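Side-chain contacts in putative mandelate racemase (Bordetella bronchiseptica, PDB 3OZY), which is of unknown function but belongs to the enolase superfamily, binds magnesium and was crystallised with m-xylarate, a sugar diacid that its substrate may resemble: residues I74-D77 against N82-W85; Q154-L159 against R189-A194. One frame throughout, in Å; residues are numbered along the deposited sequence.

Interaction 1. Residues I74-D77 against N82-W85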
ATOM      1  N   ILE A  74       4.230 -19.637  12.119  1.00 12.32           N
ATOM      2  CA  ILE A  74       4.949 -20.609  12.940  1.00 12.87           C
ATOM      3  C   ILE A  74       3.968 -21.530  13.654  1.00 11.02           C
ATOM      4  O   ILE A  74       3.035 -21.066  14.310  1.00 13.16           O
ATOM      5  CB  ILE A  74       5.851 -19.933  13.982  1.00 13.82           C
ATOM      6  CG1 ILE A  74       6.763 -18.901  13.318  1.00 14.40           C
ATOM      7  CG2 ILE A  74       6.668 -20.989  14.741  1.00 15.54           C
ATOM      8  CD1 ILE A  74       7.577 -19.452  12.173  1.00 14.98           C
ATOM      9  N   GLY A  75       4.168 -22.835  13.498  1.00 11.27           N
ATOM     10  CA  GLY A  75       3.318 -23.819  14.147  1.00 13.21           C
ATOM     11  C   GLY A  75       2.150 -24.273  13.291  1.00 15.49           C
ATOM     12  O   GLY A  75       1.431 -25.207  13.650  1.00 15.32           O
ATOM     13  N   GLU A  76       1.951 -23.610  12.156  1.00 12.60           N
ATOM     14  CA  GLU A  76       0.834 -23.931  11.274  1.00 11.57           C
ATOM     15  C   GLU A  76       1.176 -25.015  10.260  1.00 11.44           C
ATOM     16  O   GLU A  76       2.321 -25.154   9.845  1.00 12.91           O
ATOM     17  CB  GLU A  76       0.371 -22.677  10.524  1.00 12.13           C
ATOM     18  CG  GLU A  76      -0.291 -21.626  11.405  1.00 12.31           C
ATOM     19  CD  GLU A  76      -1.756 -21.918  11.672  1.00 16.90           C
ATOM     20  OE1 GLU A  76      -2.291 -22.874  11.067  1.00 16.59           O
ATOM     21  OE2 GLU A  76      -2.375 -21.187  12.478  1.00 16.64           O
ATOM     22  N   ASP A  77       0.161 -25.766   9.849  1.00 11.28           N
ATOM     23  CA  ASP A  77       0.284 -26.706   8.745  1.00 10.41           C
ATOM     24  C   ASP A  77       0.437 -25.923   7.426  1.00 11.06           C
ATOM     25  O   ASP A  77      -0.471 -25.198   7.026  1.00  9.97           O
ATOM     26  CB  ASP A  77      -0.975 -27.575   8.709  1.00 11.06           C
ATOM     27  CG  ASP A  77      -0.936 -28.637   7.637  1.00 13.45           C
ATOM     28  OD1 ASP A  77      -0.028 -28.616   6.784  1.00 11.58           O
ATOM     29  OD2 ASP A  77      -1.836 -29.507   7.648  1.00 15.63           O
ATOM     30  N   ASN A  82      -4.493 -21.634   1.424  1.00  8.05           N
ATOM     31  CA  ASN A  82      -5.636 -20.729   1.366  1.00  7.76           C
ATOM     32  C   ASN A  82      -5.976 -20.110   2.722  1.00 10.59           C
ATOM     33  O   ASN A  82      -6.150 -18.886   2.837  1.00 10.04           O
ATOM     34  CB  ASN A  82      -6.841 -21.446   0.764  1.00 10.04           C
ATOM     35  CG  ASN A  82      -6.645 -21.739  -0.706  1.00  8.87           C
ATOM     36  OD1 ASN A  82      -6.360 -20.834  -1.489  1.00 11.92           O
ATOM     37  ND2 ASN A  82      -6.788 -22.998  -1.092  1.00  9.82           N
ATOM     38  N   TYR A  83      -6.052 -20.948   3.753  1.00  8.07           N
ATOM     39  CA  TYR A  83      -6.267 -20.448   5.102  1.00  8.59           C
ATOM     40  C   TYR A  83      -5.184 -19.441   5.490  1.00  8.27           C
ATOM     41  O   TYR A  83      -5.480 -18.364   6.006  1.00  8.87           O
ATOM     42  CB  TYR A  83      -6.291 -21.612   6.099  1.00 10.03           C
ATOM     43  CG  TYR A  83      -6.251 -21.166   7.542  1.00 10.23           C
ATOM     44  CD1 TYR A  83      -7.344 -20.535   8.120  1.00 14.42           C
ATOM     45  CD2 TYR A  83      -5.123 -21.375   8.328  1.00 11.77           C
ATOM     46  CE1 TYR A  83      -7.316 -20.112   9.434  1.00 17.69           C
ATOM     47  CE2 TYR A  83      -5.091 -20.961   9.657  1.00 11.83           C
ATOM     48  CZ  TYR A  83      -6.189 -20.329  10.197  1.00 17.27           C
ATOM     49  OH  TYR A  83      -6.171 -19.906  11.509  1.00 22.19           O
ATOM     50  N   LEU A  84      -3.927 -19.791   5.237  1.00  8.31           N
ATOM     51  CA  LEU A  84      -2.817 -18.953   5.688  1.00  9.12           C
ATOM     52  C   LEU A  84      -2.764 -17.595   4.989  1.00  8.22           C
ATOM     53  O   LEU A  84      -2.378 -16.592   5.606  1.00  8.94           O
ATOM     54  CB  LEU A  84      -1.487 -19.697   5.547  1.00  9.21           C
ATOM     55  CG  LEU A  84      -1.360 -20.893   6.494  1.00  8.97           C
ATOM     56  CD1 LEU A  84      -0.122 -21.708   6.151  1.00 10.07           C
ATOM     57  CD2 LEU A  84      -1.323 -20.446   7.953  1.00 12.42           C
ATOM     58  N   TRP A  85      -3.178 -17.545   3.721  1.00  7.75           N
ATOM     59  CA  TRP A  85      -3.221 -16.270   3.004  1.00  8.03           C
ATOM     60  C   TRP A  85      -4.128 -15.305   3.750  1.00  8.05           C
ATOM     61  O   TRP A  85      -3.771 -14.157   4.024  1.00  7.83           O
ATOM     62  CB  TRP A  85      -3.733 -16.461   1.569  1.00  9.19           C
ATOM     63  CG  TRP A  85      -3.437 -15.267   0.702  1.00  8.24           C
ATOM     64  CD1 TRP A  85      -2.362 -15.109  -0.129  1.00  8.97           C
ATOM     65  CD2 TRP A  85      -4.195 -14.047   0.616  1.00  8.20           C
ATOM     66  NE1 TRP A  85      -2.411 -13.879  -0.734  1.00  9.75           N
ATOM     67  CE2 TRP A  85      -3.524 -13.207  -0.298  1.00  8.38           C
ATOM     68  CE3 TRP A  85      -5.382 -13.594   1.205  1.00  9.27           C
ATOM     69  CZ2 TRP A  85      -3.991 -11.937  -0.629  1.00  8.99           C
ATOM     70  CZ3 TRP A  85      -5.850 -12.321   0.871  1.00  9.80           C
ATOM     71  CH2 TRP A  85      -5.151 -11.511  -0.037  1.00 10.16           C
TER
HETATM   72  O   HOH W   1      -4.809 -21.196  13.323  1.00 25.84           O
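Glu-76 and Asp-77 lie in the loop that joins helices 58-73 and 81-97; Glu-76 meets Tyr-83 and Leu-84 in the first turn of the second helix, and Asp-77 meets Leu-84 through its backbone O. The connection lies in the N-terminal domain of the enolase superfamily. Glu-76 provides most of the loop's side. Its CB rests on CD2 of Leu-84 at 3.8 Å, and CG touches the same methyl; the two side chains run past each other in opposite directions. The chain then bends at chi2 (-82°), which swings the carboxylate away from a straight course and up to Tyr-83. CD lies 4.0 Å from Tyr-83 CE2. OE1 comes closest, 3.7 Å from Tyr-83 CE2. Both carboxylate oxygens lie at the ring edge, OE1 near its plane and OE2 in it, and neither is over a face. The two planes are turned 48° apart. OE2 is 4.1 Å from Tyr-83 OH, and a water joins them: it donates to OE2 at 2.6 Å and lies 2.6 Å from the phenol oxygen. OE2 also forms a salt bridge with Lys-87, one helical turn beyond Tyr-83, which probably helps to keep the carboxylate charged. Behind this polar edge Leu-84 turns inward to Leu-114 of helix 102-122, while Tyr-83 also packs on Met-387 of the second subunit. Asp-77 accepts from Ala-79 N through OD1, an Asx turn just ahead of the helix. Its carbonyl O meets the other methyl of the leucine, Leu-84 CD1, at 3.6 Å.

Interaction 2. Residues Q154-L159 against R189-A194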
ATOM      1  N   GLN A 154      19.925   2.562 -32.841  1.00 10.55           N
ATOM      2  CA  GLN A 154      20.365   1.700 -31.747  1.00  9.61           C
ATOM      3  C   GLN A 154      19.214   0.873 -31.176  1.00  9.66           C
ATOM      4  O   GLN A 154      19.387  -0.298 -30.858  1.00  9.57           O
ATOM      5  CB  GLN A 154      21.018   2.532 -30.644  1.00  9.52           C
ATOM      6  CG  GLN A 154      22.331   3.166 -31.085  1.00  8.27           C
ATOM      7  CD  GLN A 154      22.762   4.286 -30.178  1.00 10.02           C
ATOM      8  OE1 GLN A 154      22.138   4.546 -29.150  1.00  9.41           O
ATOM      9  NE2 GLN A 154      23.847   4.971 -30.549  1.00 10.10           N
ATOM     10  N   ALA A 155      18.042   1.487 -31.044  1.00  9.25           N
ATOM     11  CA  ALA A 155      16.863   0.762 -30.573  1.00  9.35           C
ATOM     12  C   ALA A 155      16.513  -0.349 -31.559  1.00  7.92           C
ATOM     13  O   ALA A 155      16.214  -1.478 -31.171  1.00  9.10           O
ATOM     14  CB  ALA A 155      15.682   1.718 -30.378  1.00 10.22           C
ATOM     15  N   ALA A 156      16.582  -0.036 -32.851  1.00  9.20           N
ATOM     16  CA  ALA A 156      16.332  -1.033 -33.881  1.00  9.80           C
ATOM     17  C   ALA A 156      17.376  -2.148 -33.847  1.00  9.50           C
ATOM     18  O   ALA A 156      17.039  -3.320 -33.970  1.00  9.74           O
ATOM     19  CB  ALA A 156      16.266  -0.380 -35.268  1.00 10.11           C
ATOM     20  N   ASP A 157      18.644  -1.776 -33.674  1.00  9.73           N
ATOM     21  CA  ASP A 157      19.726  -2.759 -33.566  1.00 10.94           C
ATOM     22  C   ASP A 157      19.479  -3.696 -32.391  1.00  9.74           C
ATOM     23  O   ASP A 157      19.630  -4.910 -32.507  1.00 10.88           O
ATOM     24  CB  ASP A 157      21.082  -2.073 -33.357  1.00 10.73           C
ATOM     25  CG  ASP A 157      21.655  -1.470 -34.630  1.00 14.88           C
ATOM     26  OD1 ASP A 157      21.174  -1.784 -35.743  1.00 13.99           O
ATOM     27  OD2 ASP A 157      22.606  -0.668 -34.504  1.00 14.87           O
ATOM     28  N   GLU A 158      19.112  -3.130 -31.242  1.00  9.35           N
ATOM     29  CA  GLU A 158      18.906  -3.974 -30.075  1.00  9.76           C
ATOM     30  C   GLU A 158      17.721  -4.921 -30.288  1.00  9.26           C
ATOM     31  O   GLU A 158      17.801  -6.105 -29.949  1.00 10.07           O
ATOM     32  CB  GLU A 158      18.748  -3.170 -28.784  1.00 11.20           C
ATOM     33  CG  GLU A 158      18.679  -4.114 -27.603  1.00 14.63           C
ATOM     34  CD  GLU A 158      18.729  -3.458 -26.243  1.00 14.40           C
ATOM     35  OE1 GLU A 158      18.972  -2.233 -26.146  1.00 10.79           O
ATOM     36  OE2 GLU A 158      18.527  -4.218 -25.262  1.00 14.01           O
ATOM     37  N   LEU A 159      16.635  -4.414 -30.870  1.00  8.79           N
ATOM     38  CA  LEU A 159      15.491  -5.274 -31.165  1.00  8.77           C
ATOM     39  C   LEU A 159      15.885  -6.415 -32.090  1.00  9.92           C
ATOM     40  O   LEU A 159      15.567  -7.580 -31.832  1.00 10.66           O
ATOM     41  CB  LEU A 159      14.346  -4.475 -31.786  1.00 10.13           C
ATOM     42  CG  LEU A 159      13.120  -5.302 -32.171  1.00  9.67           C
ATOM     43  CD1 LEU A 159      12.543  -6.016 -30.947  1.00  9.50           C
ATOM     44  CD2 LEU A 159      12.068  -4.417 -32.832  1.00 11.61           C
ATOM     45  N   ARG A 189      10.084  -0.907 -35.907  1.00  9.95           N
ATOM     46  CA  ARG A 189       9.107  -1.583 -36.755  1.00 11.58           C
ATOM     47  C   ARG A 189       9.631  -1.767 -38.179  1.00 11.98           C
ATOM     48  O   ARG A 189       9.464  -2.828 -38.780  1.00 11.76           O
ATOM     49  CB  ARG A 189       7.782  -0.819 -36.760  1.00 11.46           C
ATOM     50  CG  ARG A 189       6.756  -1.370 -37.737  1.00 10.99           C
ATOM     51  CD  ARG A 189       6.391  -2.812 -37.430  1.00 10.26           C
ATOM     52  NE  ARG A 189       5.598  -2.908 -36.208  1.00  8.44           N
ATOM     53  CZ  ARG A 189       5.529  -3.985 -35.434  1.00  9.29           C
ATOM     54  NH1 ARG A 189       6.213  -5.084 -35.738  1.00 10.22           N
ATOM     55  NH2 ARG A 189       4.762  -3.968 -34.351  1.00 10.04           N
ATOM     56  N   GLN A 190      10.275  -0.736 -38.712  1.00 11.67           N
ATOM     57  CA  GLN A 190      10.825  -0.830 -40.059  1.00 12.99           C
ATOM     58  C   GLN A 190      11.877  -1.931 -40.146  1.00 15.19           C
ATOM     59  O   GLN A 190      11.951  -2.666 -41.129  1.00 14.28           O
ATOM     60  CB  GLN A 190      11.420   0.509 -40.482  1.00 16.17           C
ATOM     61  CG  GLN A 190      11.925   0.523 -41.915  1.00 22.70           C
ATOM     62  CD  GLN A 190      12.352   1.905 -42.368  1.00 52.27           C
ATOM     63  OE1 GLN A 190      12.916   2.677 -41.592  1.00 56.27           O
ATOM     64  NE2 GLN A 190      12.085   2.224 -43.630  1.00 59.28           N
ATOM     65  N   ARG A 191      12.689  -2.049 -39.103  0.58 13.09           N
ATOM     66  CA  ARG A 191      13.775  -3.022 -39.096  0.58 13.11           C
ATOM     67  C   ARG A 191      13.278  -4.471 -39.077  0.58 13.62           C
ATOM     68  O   ARG A 191      13.771  -5.314 -39.829  0.58 15.51           O
ATOM     69  CB  ARG A 191      14.712  -2.763 -37.909  0.58 13.45           C
ATOM     70  CG  ARG A 191      15.910  -3.707 -37.834  0.58 12.63           C
ATOM     71  CD  ARG A 191      16.957  -3.381 -38.899  0.58 13.60           C
ATOM     72  NE  ARG A 191      17.586  -2.092 -38.646  0.58 14.84           N
ATOM     73  CZ  ARG A 191      18.575  -1.908 -37.776  0.58 12.87           C
ATOM     74  NH1 ARG A 191      19.050  -2.936 -37.088  0.58 13.70           N
ATOM     75  NH2 ARG A 191      19.083  -0.701 -37.590  0.58 14.59           N
ATOM     76  N   VAL A 192      12.297  -4.768 -38.227  1.00 13.10           N
ATOM     77  CA  VAL A 192      11.887  -6.157 -38.030  1.00 13.21           C
ATOM     78  C   VAL A 192      10.683  -6.631 -38.839  1.00 12.19           C
ATOM     79  O   VAL A 192      10.459  -7.834 -38.964  1.00 15.70           O
ATOM     80  CB  VAL A 192      11.667  -6.486 -36.532  1.00 13.39           C
ATOM     81  CG1 VAL A 192      12.941  -6.211 -35.754  1.00 17.80           C
ATOM     82  CG2 VAL A 192      10.487  -5.703 -35.964  1.00 12.72           C
ATOM     83  N   GLY A 193       9.910  -5.694 -39.372  1.00 14.92           N
ATOM     84  CA  GLY A 193       8.718  -6.049 -40.114  1.00 15.89           C
ATOM     85  C   GLY A 193       7.546  -6.360 -39.203  1.00 16.60           C
ATOM     86  O   GLY A 193       7.602  -6.138 -37.990  1.00 15.30           O
ATOM     87  N   ALA A 194       6.485  -6.906 -39.785  1.00 17.18           N
ATOM     88  CA  ALA A 194       5.218  -7.069 -39.075  1.00 18.46           C
ATOM     89  C   ALA A 194       5.107  -8.292 -38.157  1.00 20.86           C
ATOM     90  O   ALA A 194       4.192  -8.366 -37.334  1.00 24.85           O
ATOM     91  CB  ALA A 194       4.054  -7.052 -40.073  1.00 28.67           C
TER
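Two adjacent helices in the outer layer of the barrel, 152-164 and 178-192, are joined here by a salt bridge at the surface and an apolar contact beneath it. In the conformer of Arg-191 described here, one of two modelled, the guanidinium approaches end-on and both terminal nitrogens grip a single oxygen, Asp-157 OD1. NH1 donates at 2.8 Å to the anti lone pair of OD1; NH2 donates to the same OD1 at 3.0 Å from above the carboxylate plane, by a more bent bond (138°). The acceptor stays in the guanidinium plane, although the carboxylate is turned 52° from it. Bends at chi2 and chi3 bring the guanidinium across to helix 152-164, one face over Ala-156, whose CB is 3.7 Å from NH2 and offset toward the rim of the group. The helices follow successive parallel strands of the beta/alpha barrel, 139-146 and 169-173, and the second leads on to strand 197-201. On the barrel side of the salt bridge, Leu-159 and Val-192 cross at about a right angle. Leu-159 CD2 fits against both valine methyls, 3.5 Å from Val-192 CG1 and 3.7 Å from Val-192 CG2. Leu-159 also reaches Met-188 and, in the strands, Ile-146 and Ile-198. After Val-192, Gly-193 is the first residue to leave helical angles, with phi 81°. Its carbonyl O accepts from Arg-189 NH1 at 2.8 Å, near the guanidinium plane, and NH1 also binds the carbonyl of Val-196.

Interaction 1 comes first along the chain and is complete before interaction 2 begins. Their centres are 49 Å apart, on opposite sides of the chain's centre, and their nearest atoms about 34 Å, and they do not touch; they share no helix or sheet. Interaction 1 belongs to the N-terminal domain, on a helix (81-97) that also carries His-86 and His-90, which bind a magnesium ion. Interaction 2 joins two outer helices of the C-terminal barrel; the second, 178-192, precedes strand 197-201, which ends at Asp-201, a ligand of another magnesium together with Glu-227 and Glu-254. One contact therefore lies in each domain of the enolase fold, local to it and not joining the two.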